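Local coordinates for protein angiotensin-converting enzyme (PDB 6S1Y) that probably cleaves short peptides as a zinc metallopeptidase of the mosquito, a member of the angiotensin-converting enzyme family, at residues A[294-299]-A[393-398]; A[503-508]-A[574-579]; A[546-551]-A[555-560]; A[219-224]-A[428-433]. All blocks are in the same frame, centred on the assembly; numbering follows the deposited sequence.

Interaction 1: residues A[294-299]-A[393-398]; sequences DDFFTS and LSVSTP
Helix 286-299 meets helix 381-395 within the mainly helical fold of the angiotensin-converting enzyme family: the ring of Phe296 lies against Ser394 and Val395. With CG turned anti to the backbone N (chi1 -159°), the Phe296 ring reaches over a gap that leaves its CA 9.0 Å from the CA of Val395. The ring touches with one side: Phe296 CE2 lies 3.7 Å from Val395 CG2, and Phe296 CZ lies 3.9 Å from Ser394 CB. Both approach the ring obliquely, and the side chains of Phe296 and Val395 pass one another pointing opposite ways. No hydrogen bond joins the segments. Helix 381-395 carries Glu385, a zinc ligand, about two and a half turns before the contact, and Val395 also leans on Phe353 and His356 of helix 349-368, the helix of the HExxH motif. Tyr533 and His400 add their rings around Phe296. The serine offers its methylene to the ring, while Ser394 OG hydrogen-bonds Ile532 N. Its carbonyl is busy too: Ser394 O takes Thr397 OG1 at 2.8 Å, nearly along the C=O axis, and Thr397 N at 3.1 Å. Within 294-299, Ser299 OG hydrogen-bonds Phe296 O at 2.6 Å.

Interaction 2: residues A[503-508]-A[574-579]; sequences IQFQFH and EYFDPL
CG of Phe505 lies anti to its carbonyl carbon (chi1 -68°), and CG of Tyr575 anti to its backbone N (chi1 -175°); these two settings bring the rings together between helix 495-514 and the end of helix 570-575. They form a T-shaped, edge-to-face pair with centroids 5.0 Å apart and planes at 63°. Phe505 supplies the edge: its CE2 stands over the centre of one Tyr575 face, 3.6 Å above the plane, and comes 3.7 Å from Tyr575 CG. Phe505 CD2 also lies 3.8 Å from Tyr575 CG. Farther along the same ring, Phe505 CZ meets Phe576 CE2 at 4.2 Å, an oblique and looser touch. Phe576 also turns a face to its own neighbour, with Tyr575 CD1 3.6 Å above the centre of that ring. No hydrogen bond crosses between the segments. Polar groups nearby find partners outside them: His508 NE2 bonds Leu527 O, and Tyr575 O accepts from Asn528 ND2. Leu393 of helix 381-395 packs on Phe505, and Ala424 of helix 414-429 on Tyr575. The Phe505 side chain is about 13 Å from the bound gamma-glutamyl ligand. Phe576 sits between helix 570-575 and helix 577-590, at the N-cap position of the latter. The three rings form a buried aromatic cluster at this helix junction of the family's alpha-helical fold.

Interaction 3: residues A[546-551]-A[555-560]; sequences LALGSS and PDAMEV
A short-range apolar contact joins two successive helices across the connection between them: Leu548, near the C-terminal part of helix 536-547, lays its side chain on Ala557 and Val560 of helix 554-562. One methyl does all the touching. Leu548 CD1 sits 3.8 Å from Ala557 CA and 4.0 Å from Ala557 CB, then reaches Val560 CG2 at 4.2 Å. Ala557 and Val560 lie three residues apart, hence on the same side of their helix, and the small alanine lets the leucine come down onto the backbone itself. CG of Leu548 stands anti to the carbonyl carbon (chi1 -65°), and the extended second torsion (174°) carries CD1 out to the helix.

The chain then reverses. Gly549, with positive phi, follows Leu548 in a type II' beta turn that runs to Ser551 and is closed by Ser551 N on Leu548 O at 2.9 Å. The same carbonyl receives a second bond: Ser551 OG lies in its plane, on a lone pair, 2.7 Å from Leu548 O. Two donors from one residue thus grip the carbonyl of the very leucine that makes the contact. Around the turn, Ser550 OG bonds Lys89 NZ and Ser550 O bonds Arg85 NH2. On helix 554-562, Asp556 and Glu559 both form salt bridges with Arg565 NH1, while Ala557 packs on Met545 and Phe383.

The chemistry therefore divides: between the segments there is dispersion contact without a hydrogen bond, only partly buried because Leu548 and Val560 are partly exposed, whereas the paired bonds on Leu548 O, with Gly549 at positive phi, are consistent with a fixed turn geometry next to it.

Interaction 4: residues A[219-224]-A[428-433]; sequences EQLHAY and KLVFLP
Leu221 of helix 203-233 meets the break between helix 414-429 and helix 431-447 through a single methyl, and its two partners are held unequally. The close side is Val430: Leu221 CD2 comes to 3.7 Å of Val430 CG1, the two side chains crossing at about a right angle. Leu429 makes the loose side, where Leu221 CD2 and Leu429 CD2 stand 4.4 Å apart and little more than graze. In Leu221, CG is anti to the backbone N (chi1 -177°), which sends the isobutyl group away from its own helix and toward the non-helical link at Val430. Val430 has CG1 anti to its carbonyl carbon (chi1 -55°), placing that methyl against the leucine. All three residues are buried, and no hydrogen bond links the segments; solvent is approached instead by Glu219 and Gln220, which are partly exposed. Glu219 OE2 forms a salt bridge with Arg215 NH2. The break is backed by modest bonds: Phe431 N reaches Lys428 O at 3.2 Å, and Leu432 N makes a weak bond to Leu429 O.

Phe431, next after Val430, belongs to the pocket of the bound glutamyl ligand, and the Val430 side chain lies about 11 Å from that ligand. Leu221 packs further on Tyr422 and Val426 of helix 414-429, while the Gln220 and Tyr224 side chains touch helix 577-590; past the break, Phe431 and Leu432 face helix 495-514.

Interactions 1, 2 and 4 are buried, whereas interaction 3 is only partly so, and none of the four carries a hydrogen bond between its segments. Interaction 2 alone pairs aromatic rings; interaction 1 sets one ring against aliphatic groups, and 3 and 4 rely on a single leucine methyl. Helix 495-514 is the common neighbour: Leu393 of interaction 1 packs on His508, Met558 of interaction 3 on Ile503 and Phe507, and Lys428 of interaction 4 on Gln504. Interactions 3 and 4 do not touch, their nearest atoms being about 13 Å apart, and interaction 4 alone includes a residue of the ligand pocket.

Interaction 1: residues A[294-299]-A[393-398]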
loop_
_atom_site.group_PDB
_atom_site.type_symbol
_atom_site.label_atom_id
_atom_site.label_comp_id
_atom_site.label_asym_id
_atom_site.label_seq_id
_atom_site.Cartn_x
_atom_site.Cartn_y
_atom_site.Cartn_z
ATOM N N ASP A 294 13.509 -14.164 0.256
ATOM C CA ASP A 294 14.747 -14.112 1.031
ATOM C C ASP A 294 15.961 -14.232 0.116
ATOM O O ASP A 294 16.911 -13.450 0.218
ATOM C CB ASP A 294 14.741 -15.246 2.075
ATOM C CG ASP A 294 15.780 -15.050 3.187
ATOM O OD1 ASP A 294 16.347 -13.944 3.314
ATOM O OD2 ASP A 294 16.027 -16.025 3.943
ATOM N N ASP A 295 15.920 -15.193 -0.812
ATOM C CA ASP A 295 17.035 -15.400 -1.738
ATOM C C ASP A 295 17.307 -14.168 -2.591
ATOM O O ASP A 295 18.464 -13.837 -2.870
ATOM C CB ASP A 295 16.753 -16.590 -2.651
ATOM C CG ASP A 295 17.843 -16.789 -3.695
ATOM O OD1 ASP A 295 18.969 -17.222 -3.320
ATOM O OD2 ASP A 295 17.587 -16.514 -4.892
ATOM N N PHE A 296 16.257 -13.487 -3.048
ATOM C CA PHE A 296 16.476 -12.305 -3.874
ATOM C C PHE A 296 17.236 -11.249 -3.079
ATOM O O PHE A 296 18.230 -10.692 -3.558
ATOM C CB PHE A 296 15.139 -11.776 -4.393
ATOM C CG PHE A 296 15.261 -10.905 -5.613
ATOM C CD1 PHE A 296 15.956 -9.713 -5.562
ATOM C CD2 PHE A 296 14.664 -11.271 -6.808
ATOM C CE1 PHE A 296 16.070 -8.912 -6.671
ATOM C CE2 PHE A 296 14.773 -10.467 -7.925
ATOM C CZ PHE A 296 15.472 -9.288 -7.854
ATOM N N PHE A 297 16.813 -10.996 -1.838
ATOM C CA PHE A 297 17.505 -10.009 -1.012
ATOM C C PHE A 297 18.947 -10.431 -0.718
ATOM O O PHE A 297 19.858 -9.595 -0.725
ATOM C CB PHE A 297 16.741 -9.788 0.297
ATOM C CG PHE A 297 15.600 -8.818 0.184
ATOM C CD1 PHE A 297 15.841 -7.453 0.063
ATOM C CD2 PHE A 297 14.285 -9.258 0.218
ATOM C CE1 PHE A 297 14.782 -6.540 -0.047
ATOM C CE2 PHE A 297 13.222 -8.345 0.118
ATOM C CZ PHE A 297 13.478 -6.990 -0.012
ATOM N N THR A 298 19.177 -11.719 -0.442
ATOM C CA THR A 298 20.552 -12.168 -0.196
ATOM C C THR A 298 21.403 -12.043 -1.459
ATOM O O THR A 298 22.568 -11.629 -1.389
ATOM C CB THR A 298 20.578 -13.604 0.338
ATOM O OG1 THR A 298 19.976 -14.495 -0.605
ATOM C CG2 THR A 298 19.812 -13.704 1.658
ATOM N N SER A 299 20.827 -12.345 -2.630
ATOM C CA SER A 299 21.532 -12.118 -3.886
ATOM C C SER A 299 21.991 -10.677 -4.043
ATOM O O SER A 299 22.871 -10.404 -4.869
ATOM C CB SER A 299 20.633 -12.482 -5.068
ATOM O OG SER A 299 19.837 -11.358 -5.456
ATOM N N LEU A 393 9.271 -5.318 -9.350
ATOM C CA LEU A 393 9.482 -4.891 -10.738
ATOM C C LEU A 393 10.468 -5.806 -11.467
ATOM O O LEU A 393 10.257 -6.140 -12.634
ATOM C CB LEU A 393 9.961 -3.436 -10.790
ATOM C CG LEU A 393 8.861 -2.388 -10.555
ATOM C CD1 LEU A 393 9.425 -0.975 -10.468
ATOM C CD2 LEU A 393 7.827 -2.426 -11.651
ATOM N N SER A 394 11.559 -6.215 -10.806
ATOM C CA SER A 394 12.497 -7.140 -11.441
ATOM C C SER A 394 11.882 -8.530 -11.568
ATOM O O SER A 394 11.991 -9.170 -12.623
ATOM C CB SER A 394 13.814 -7.223 -10.651
ATOM O OG SER A 394 14.630 -6.071 -10.826
ATOM N N VAL A 395 11.227 -9.003 -10.500
ATOM C CA VAL A 395 10.660 -10.343 -10.491
ATOM C C VAL A 395 9.626 -10.508 -11.586
ATOM O O VAL A 395 9.391 -11.621 -12.068
ATOM C CB VAL A 395 10.027 -10.658 -9.121
ATOM C CG1 VAL A 395 9.224 -11.926 -9.230
ATOM C CG2 VAL A 395 11.075 -10.806 -8.052
ATOM N N SER A 396 8.969 -9.411 -11.983
ATOM C CA SER A 396 7.879 -9.524 -12.932
ATOM C C SER A 396 8.367 -9.711 -14.360
ATOM O O SER A 396 7.594 -10.177 -15.199
ATOM C CB SER A 396 6.981 -8.295 -12.832
ATOM O OG SER A 396 7.623 -7.138 -13.350
ATOM N N THR A 397 9.625 -9.399 -14.645
ATOM C CA THR A 397 10.119 -9.483 -16.010
ATOM C C THR A 397 10.109 -10.923 -16.510
ATOM O O THR A 397 10.323 -11.866 -15.738
ATOM C CB THR A 397 11.540 -8.949 -16.114
ATOM O OG1 THR A 397 12.398 -9.755 -15.299
ATOM C CG2 THR A 397 11.604 -7.503 -15.676
ATOM N N PRO A 398 9.854 -11.123 -17.806
ATOM C CA PRO A 398 10.067 -12.453 -18.388
ATOM C C PRO A 398 11.462 -12.996 -18.128
ATOM O O PRO A 398 11.615 -14.182 -17.831
ATOM C CB PRO A 398 9.805 -12.218 -19.880
ATOM C CG PRO A 398 8.893 -11.064 -19.925
ATOM C CD PRO A 398 9.332 -10.160 -18.794
#

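Interaction 2: residues A[503-508]-A[574-579]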
loop_
_atom_site.group_PDB
_atom_site.type_symbol
_atom_site.label_atom_id
_atom_site.label_comp_id
_atom_site.label_asym_id
_atom_site.label_seq_id
_atom_site.Cartn_x
_atom_site.Cartn_y
_atom_site.Cartn_z
ATOM N N ILE A 503 7.933 6.863 -6.812
ATOM C CA ILE A 503 9.382 6.827 -6.589
ATOM C C ILE A 503 9.950 5.444 -6.830
ATOM O O ILE A 503 11.136 5.310 -7.153
ATOM C CB ILE A 503 9.783 7.296 -5.170
ATOM C CG1 ILE A 503 9.336 6.298 -4.108
ATOM C CG2 ILE A 503 9.214 8.660 -4.903
ATOM C CD1 ILE A 503 9.611 6.775 -2.704
ATOM N N GLN A 504 9.147 4.392 -6.675
ATOM C CA GLN A 504 9.713 3.071 -6.905
ATOM C C GLN A 504 10.279 2.951 -8.316
ATOM O O GLN A 504 11.198 2.148 -8.550
ATOM C CB GLN A 504 8.692 1.966 -6.638
ATOM C CG GLN A 504 7.594 1.797 -7.683
ATOM C CD GLN A 504 6.568 0.719 -7.262
ATOM O OE1 GLN A 504 6.393 -0.276 -7.941
ATOM N NE2 GLN A 504 5.907 0.939 -6.136
ATOM N N PHE A 505 9.759 3.718 -9.280
ATOM C CA PHE A 505 10.336 3.636 -10.622
ATOM C C PHE A 505 11.628 4.443 -10.712
ATOM O O PHE A 505 12.512 4.113 -11.512
ATOM C CB PHE A 505 9.306 4.083 -11.676
ATOM C CG PHE A 505 8.136 3.130 -11.801
ATOM C CD1 PHE A 505 7.005 3.274 -11.004
ATOM C CD2 PHE A 505 8.184 2.071 -12.687
ATOM C CE1 PHE A 505 5.942 2.372 -11.106
ATOM C CE2 PHE A 505 7.128 1.168 -12.784
ATOM C CZ PHE A 505 6.019 1.320 -11.991
ATOM N N GLN A 506 11.756 5.498 -9.899
ATOM C CA GLN A 506 13.042 6.179 -9.765
ATOM C C GLN A 506 14.087 5.256 -9.145
ATOM O O GLN A 506 15.216 5.177 -9.631
ATOM C CB GLN A 506 12.864 7.448 -8.936
ATOM C CG GLN A 506 11.904 8.443 -9.568
ATOM C CD GLN A 506 11.736 9.695 -8.768
ATOM O OE1 GLN A 506 10.704 9.902 -8.107
ATOM N NE2 GLN A 506 12.727 10.571 -8.829
ATOM N N PHE A 507 13.717 4.531 -8.087
ATOM C CA PHE A 507 14.622 3.570 -7.456
ATOM C C PHE A 507 14.979 2.448 -8.431
ATOM O O PHE A 507 16.151 2.073 -8.570
ATOM C CB PHE A 507 13.969 2.986 -6.198
ATOM C CG PHE A 507 13.720 3.990 -5.085
ATOM C CD1 PHE A 507 14.356 5.214 -5.061
ATOM C CD2 PHE A 507 12.878 3.668 -4.038
ATOM C CE1 PHE A 507 14.146 6.098 -4.017
ATOM C CE2 PHE A 507 12.657 4.550 -2.991
ATOM C CZ PHE A 507 13.286 5.766 -2.979
ATOM N N HIS A 508 13.971 1.888 -9.109
ATOM C CA HIS A 508 14.213 0.816 -10.073
ATOM C C HIS A 508 15.170 1.262 -11.172
ATOM O O HIS A 508 16.057 0.503 -11.577
ATOM C CB HIS A 508 12.880 0.368 -10.670
ATOM C CG HIS A 508 12.982 -0.693 -11.727
ATOM N ND1 HIS A 508 13.395 -1.975 -11.457
ATOM C CD2 HIS A 508 12.663 -0.675 -13.042
ATOM C CE1 HIS A 508 13.338 -2.702 -12.555
ATOM N NE2 HIS A 508 12.904 -1.935 -13.535
ATOM N N GLU A 574 8.394 7.012 -18.468
ATOM C CA GLU A 574 9.269 6.286 -19.393
ATOM C C GLU A 574 8.933 4.802 -19.401
ATOM O O GLU A 574 8.929 4.163 -20.464
ATOM C CB GLU A 574 10.745 6.491 -19.011
ATOM C CG GLU A 574 11.749 5.773 -19.936
ATOM C CD GLU A 574 13.220 5.887 -19.476
ATOM O OE1 GLU A 574 13.534 6.689 -18.559
ATOM O OE2 GLU A 574 14.066 5.140 -20.037
ATOM N N TYR A 575 8.681 4.236 -18.216
ATOM C CA TYR A 575 8.401 2.808 -18.111
ATOM C C TYR A 575 7.205 2.426 -18.965
ATOM O O TYR A 575 7.226 1.410 -19.674
ATOM C CB TYR A 575 8.153 2.453 -16.635
ATOM C CG TYR A 575 7.956 0.987 -16.343
ATOM C CD1 TYR A 575 6.697 0.405 -16.454
ATOM C CD2 TYR A 575 9.010 0.197 -15.920
ATOM C CE1 TYR A 575 6.496 -0.935 -16.175
ATOM C CE2 TYR A 575 8.827 -1.162 -15.639
ATOM C CZ TYR A 575 7.554 -1.716 -15.768
ATOM O OH TYR A 575 7.333 -3.036 -15.501
ATOM N N PHE A 576 6.152 3.240 -18.907
ATOM C CA PHE A 576 4.911 2.991 -19.629
ATOM C C PHE A 576 4.809 3.747 -20.953
ATOM O O PHE A 576 3.713 3.845 -21.503
ATOM C CB PHE A 576 3.702 3.358 -18.763
ATOM C CG PHE A 576 3.479 2.423 -17.632
ATOM C CD1 PHE A 576 3.093 1.126 -17.865
ATOM C CD2 PHE A 576 3.700 2.828 -16.326
ATOM C CE1 PHE A 576 2.920 0.259 -16.819
ATOM C CE2 PHE A 576 3.529 1.950 -15.277
ATOM C CZ PHE A 576 3.141 0.684 -15.519
ATOM N N ASP A 577 5.905 4.286 -21.482
ATOM C CA ASP A 577 5.705 5.002 -22.741
ATOM C C ASP A 577 5.397 4.042 -23.889
ATOM O O ASP A 577 4.554 4.366 -24.726
ATOM C CB ASP A 577 6.907 5.876 -23.109
ATOM C CG ASP A 577 6.632 6.735 -24.350
ATOM O OD1 ASP A 577 5.837 7.709 -24.271
ATOM O OD2 ASP A 577 7.165 6.384 -25.426
ATOM N N PRO A 578 6.057 2.882 -23.998
ATOM C CA PRO A 578 5.703 1.977 -25.109
ATOM C C PRO A 578 4.244 1.535 -25.059
ATOM O O PRO A 578 3.584 1.430 -26.105
ATOM C CB PRO A 578 6.679 0.801 -24.937
ATOM C CG PRO A 578 7.851 1.381 -24.164
ATOM C CD PRO A 578 7.230 2.400 -23.232
ATOM N N LEU A 579 3.707 1.299 -23.864
ATOM C CA LEU A 579 2.296 0.962 -23.758
ATOM C C LEU A 579 1.429 2.144 -24.181
ATOM O O LEU A 579 0.463 1.980 -24.937
ATOM C CB LEU A 579 1.955 0.538 -22.329
ATOM C CG LEU A 579 0.470 0.246 -22.068
ATOM C CD1 LEU A 579 0.043 -0.974 -22.897
ATOM C CD2 LEU A 579 0.171 0.022 -20.579
#

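Interaction 3: residues A[546-551]-A[555-560]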
loop_
_atom_site.group_PDB
_atom_site.type_symbol
_atom_site.label_atom_id
_atom_site.label_comp_id
_atom_site.label_asym_id
_atom_site.label_seq_id
_atom_site.Cartn_x
_atom_site.Cartn_y
_atom_site.Cartn_z
ATOM N N LEU A 546 18.667 2.635 2.840
ATOM C CA LEU A 546 17.792 2.103 3.873
ATOM C C LEU A 546 18.417 2.173 5.256
ATOM O O LEU A 546 17.692 2.336 6.241
ATOM C CB LEU A 546 17.426 0.657 3.547
ATOM C CG LEU A 546 16.839 0.432 2.154
ATOM C CD1 LEU A 546 16.383 -1.014 2.013
ATOM C CD2 LEU A 546 15.703 1.391 1.884
ATOM N N ALA A 547 19.744 2.038 5.363
ATOM C CA ALA A 547 20.388 2.093 6.674
ATOM C C ALA A 547 20.173 3.444 7.336
ATOM O O ALA A 547 20.220 3.535 8.566
ATOM C CB ALA A 547 21.886 1.795 6.557
ATOM N N LEU A 548 19.908 4.493 6.546
ATOM C CA LEU A 548 19.658 5.805 7.122
ATOM C C LEU A 548 18.395 5.849 7.970
ATOM O O LEU A 548 18.280 6.722 8.839
ATOM C CB LEU A 548 19.539 6.854 6.019
ATOM C CG LEU A 548 20.799 7.119 5.196
ATOM C CD1 LEU A 548 20.434 8.065 4.064
ATOM C CD2 LEU A 548 21.912 7.696 6.067
ATOM N N GLY A 549 17.448 4.942 7.744
ATOM C CA GLY A 549 16.157 5.085 8.390
ATOM C C GLY A 549 15.618 6.476 8.165
ATOM O O GLY A 549 15.570 6.992 7.036
ATOM N N SER A 550 15.239 7.113 9.259
ATOM C CA SER A 550 14.657 8.444 9.254
ATOM C C SER A 550 15.656 9.512 9.681
ATOM O O SER A 550 15.264 10.654 9.937
ATOM C CB SER A 550 13.438 8.451 10.183
ATOM O OG SER A 550 12.726 9.661 10.065
ATOM N N SER A 551 16.943 9.175 9.740
ATOM C CA SER A 551 17.920 10.064 10.359
ATOM C C SER A 551 18.218 11.283 9.508
ATOM O O SER A 551 18.646 12.308 10.044
ATOM C CB SER A 551 19.218 9.315 10.633
ATOM O OG SER A 551 19.819 8.878 9.431
ATOM N N PRO A 555 14.978 13.778 0.997
ATOM C CA PRO A 555 15.714 14.069 -0.248
ATOM C C PRO A 555 17.142 13.558 -0.203
ATOM O O PRO A 555 17.636 13.026 -1.203
ATOM C CB PRO A 555 15.637 15.598 -0.363
ATOM C CG PRO A 555 14.434 15.970 0.413
ATOM C CD PRO A 555 14.386 15.002 1.570
ATOM N N ASP A 556 17.808 13.659 0.953
ATOM C CA ASP A 556 19.171 13.142 1.060
ATOM C C ASP A 556 19.189 11.626 0.966
ATOM O O ASP A 556 20.074 11.047 0.329
ATOM C CB ASP A 556 19.815 13.610 2.370
ATOM C CG ASP A 556 19.869 15.128 2.486
ATOM O OD1 ASP A 556 20.329 15.803 1.532
ATOM O OD2 ASP A 556 19.426 15.651 3.528
ATOM N N ALA A 557 18.212 10.960 1.574
ATOM C CA ALA A 557 18.144 9.506 1.431
ATOM C C ALA A 557 17.960 9.108 -0.032
ATOM O O ALA A 557 18.606 8.166 -0.514
ATOM C CB ALA A 557 17.012 8.946 2.292
ATOM N N MET A 558 17.095 9.820 -0.761
ATOM C CA MET A 558 16.889 9.484 -2.164
ATOM C C MET A 558 18.158 9.709 -2.975
ATOM O O MET A 558 18.584 8.837 -3.739
ATOM C CB MET A 558 15.752 10.315 -2.745
ATOM C CG MET A 558 15.575 10.102 -4.246
ATOM S SD MET A 558 14.127 10.966 -4.834
ATOM C CE MET A 558 12.914 9.685 -4.575
ATOM N N GLU A 559 18.777 10.882 -2.823
ATOM C CA GLU A 559 20.001 11.159 -3.561
ATOM C C GLU A 559 21.027 10.047 -3.409
ATOM O O GLU A 559 21.771 9.759 -4.349
ATOM C CB GLU A 559 20.600 12.486 -3.105
ATOM C CG GLU A 559 21.880 12.804 -3.832
ATOM C CD GLU A 559 22.258 14.262 -3.761
ATOM O OE1 GLU A 559 21.974 14.912 -2.727
ATOM O OE2 GLU A 559 22.842 14.751 -4.753
ATOM N N VAL A 560 21.057 9.381 -2.255
ATOM C CA VAL A 560 22.041 8.327 -2.025
ATOM C C VAL A 560 21.945 7.256 -3.097
ATOM O O VAL A 560 22.956 6.672 -3.520
ATOM C CB VAL A 560 21.853 7.727 -0.618
ATOM C CG1 VAL A 560 22.504 6.338 -0.522
ATOM C CG2 VAL A 560 22.403 8.660 0.429
#

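Interaction 4: residues A[219-224]-A[428-433]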
loop_
_atom_site.group_PDB
_atom_site.type_symbol
_atom_site.label_atom_id
_atom_site.label_comp_id
_atom_site.label_asym_id
_atom_site.label_seq_id
_atom_site.Cartn_x
_atom_site.Cartn_y
_atom_site.Cartn_z
ATOM N N GLU A 219 -6.057 7.369 -19.008
ATOM C CA GLU A 219 -7.332 7.398 -19.724
ATOM C C GLU A 219 -7.286 6.532 -20.980
ATOM O O GLU A 219 -8.289 5.896 -21.326
ATOM C CB GLU A 219 -7.743 8.850 -20.028
ATOM C CG GLU A 219 -8.100 9.588 -18.708
ATOM C CD GLU A 219 -8.631 11.021 -18.870
ATOM O OE1 GLU A 219 -9.327 11.446 -17.929
ATOM O OE2 GLU A 219 -8.343 11.702 -19.890
ATOM N N GLN A 220 -6.147 6.454 -21.662
ATOM C CA GLN A 220 -6.038 5.519 -22.769
ATOM C C GLN A 220 -6.193 4.076 -22.298
ATOM O O GLN A 220 -6.855 3.273 -22.957
ATOM C CB GLN A 220 -4.703 5.715 -23.492
ATOM C CG GLN A 220 -4.573 7.077 -24.185
ATOM C CD GLN A 220 -5.603 7.262 -25.281
ATOM O OE1 GLN A 220 -5.836 6.362 -26.084
ATOM N NE2 GLN A 220 -6.231 8.436 -25.309
ATOM N N LEU A 221 -5.605 3.718 -21.158
ATOM C CA LEU A 221 -5.671 2.329 -20.694
ATOM C C LEU A 221 -7.078 1.987 -20.244
ATOM O O LEU A 221 -7.630 0.948 -20.621
ATOM C CB LEU A 221 -4.696 2.116 -19.541
ATOM C CG LEU A 221 -4.615 0.692 -19.000
ATOM C CD1 LEU A 221 -4.200 -0.300 -20.114
ATOM C CD2 LEU A 221 -3.614 0.613 -17.826
ATOM N N HIS A 222 -7.657 2.849 -19.391
ATOM C CA HIS A 222 -9.065 2.757 -19.037
ATOM C C HIS A 222 -9.943 2.547 -20.258
ATOM O O HIS A 222 -10.877 1.739 -20.230
ATOM C CB HIS A 222 -9.472 4.041 -18.315
ATOM C CG HIS A 222 -10.930 4.146 -18.027
ATOM N ND1 HIS A 222 -11.862 4.385 -19.009
ATOM C CD2 HIS A 222 -11.615 4.046 -16.865
ATOM C CE1 HIS A 222 -13.064 4.406 -18.468
ATOM N NE2 HIS A 222 -12.941 4.210 -17.168
ATOM N N ALA A 223 -9.669 3.268 -21.342
ATOM C CA ALA A 223 -10.527 3.162 -22.524
ATOM C C ALA A 223 -10.397 1.797 -23.187
ATOM O O ALA A 223 -11.376 1.244 -23.688
ATOM C CB ALA A 223 -10.180 4.269 -23.509
ATOM N N TYR A 224 -9.191 1.236 -23.212
ATOM C CA TYR A 224 -9.018 -0.089 -23.806
ATOM C C TYR A 224 -9.696 -1.160 -22.962
ATOM O O TYR A 224 -10.428 -2.005 -23.482
ATOM C CB TYR A 224 -7.535 -0.393 -23.982
ATOM C CG TYR A 224 -7.293 -1.675 -24.760
ATOM C CD1 TYR A 224 -7.325 -1.669 -26.141
ATOM C CD2 TYR A 224 -7.097 -2.888 -24.110
ATOM C CE1 TYR A 224 -7.144 -2.826 -26.869
ATOM C CE2 TYR A 224 -6.885 -4.072 -24.836
ATOM C CZ TYR A 224 -6.915 -4.033 -26.212
ATOM O OH TYR A 224 -6.727 -5.170 -26.941
ATOM N N LYS A 428 -0.237 -1.935 -12.164
ATOM C CA LYS A 428 0.400 -0.844 -11.432
ATOM C C LYS A 428 -0.067 0.544 -11.836
ATOM O O LYS A 428 -0.267 1.387 -10.969
ATOM C CB LYS A 428 1.938 -0.915 -11.585
ATOM C CG LYS A 428 2.508 -2.309 -11.220
ATOM C CD LYS A 428 3.960 -2.279 -10.798
ATOM C CE LYS A 428 4.145 -1.592 -9.428
ATOM N NZ LYS A 428 3.867 -2.431 -8.212
ATOM N N LEU A 429 -0.241 0.830 -13.125
ATOM C CA LEU A 429 -0.539 2.210 -13.475
ATOM C C LEU A 429 -1.903 2.629 -12.942
ATOM O O LEU A 429 -2.055 3.748 -12.451
ATOM C CB LEU A 429 -0.459 2.416 -14.982
ATOM C CG LEU A 429 -0.722 3.866 -15.360
ATOM C CD1 LEU A 429 0.430 4.748 -14.918
ATOM C CD2 LEU A 429 -0.930 3.985 -16.839
ATOM N N VAL A 430 -2.912 1.747 -13.022
ATOM C CA VAL A 430 -4.256 2.130 -12.618
ATOM C C VAL A 430 -4.365 2.421 -11.124
ATOM O O VAL A 430 -5.361 3.013 -10.672
ATOM C CB VAL A 430 -5.280 1.039 -12.994
ATOM C CG1 VAL A 430 -5.201 0.717 -14.479
ATOM C CG2 VAL A 430 -5.063 -0.191 -12.179
ATOM N N PHE A 431 -3.383 2.003 -10.335
ATOM C CA PHE A 431 -3.462 2.153 -8.877
ATOM C C PHE A 431 -3.229 3.600 -8.443
ATOM O O PHE A 431 -3.770 4.040 -7.419
ATOM C CB PHE A 431 -2.456 1.175 -8.245
ATOM C CG PHE A 431 -2.303 1.321 -6.765
ATOM C CD1 PHE A 431 -3.191 0.720 -5.900
ATOM C CD2 PHE A 431 -1.240 2.021 -6.243
ATOM C CE1 PHE A 431 -3.053 0.858 -4.545
ATOM C CE2 PHE A 431 -1.103 2.175 -4.878
ATOM C CZ PHE A 431 -2.014 1.592 -4.038
ATOM N N LEU A 432 -2.472 4.366 -9.200
ATOM C CA LEU A 432 -2.155 5.729 -8.769
ATOM C C LEU A 432 -3.382 6.609 -8.617
ATOM O O LEU A 432 -3.551 7.210 -7.541
ATOM C CB LEU A 432 -1.135 6.340 -9.738
ATOM C CG LEU A 432 0.238 5.695 -9.513
ATOM C CD1 LEU A 432 0.923 5.399 -10.788
ATOM C CD2 LEU A 432 1.111 6.601 -8.668
ATOM N N PRO A 433 -4.279 6.713 -9.598
ATOM C CA PRO A 433 -5.516 7.464 -9.348
ATOM C C PRO A 433 -6.300 6.931 -8.168
ATOM O O PRO A 433 -6.886 7.717 -7.415
ATOM C CB PRO A 433 -6.293 7.318 -10.667
ATOM C CG PRO A 433 -5.209 6.946 -11.708
ATOM C CD PRO A 433 -4.212 6.152 -10.956
#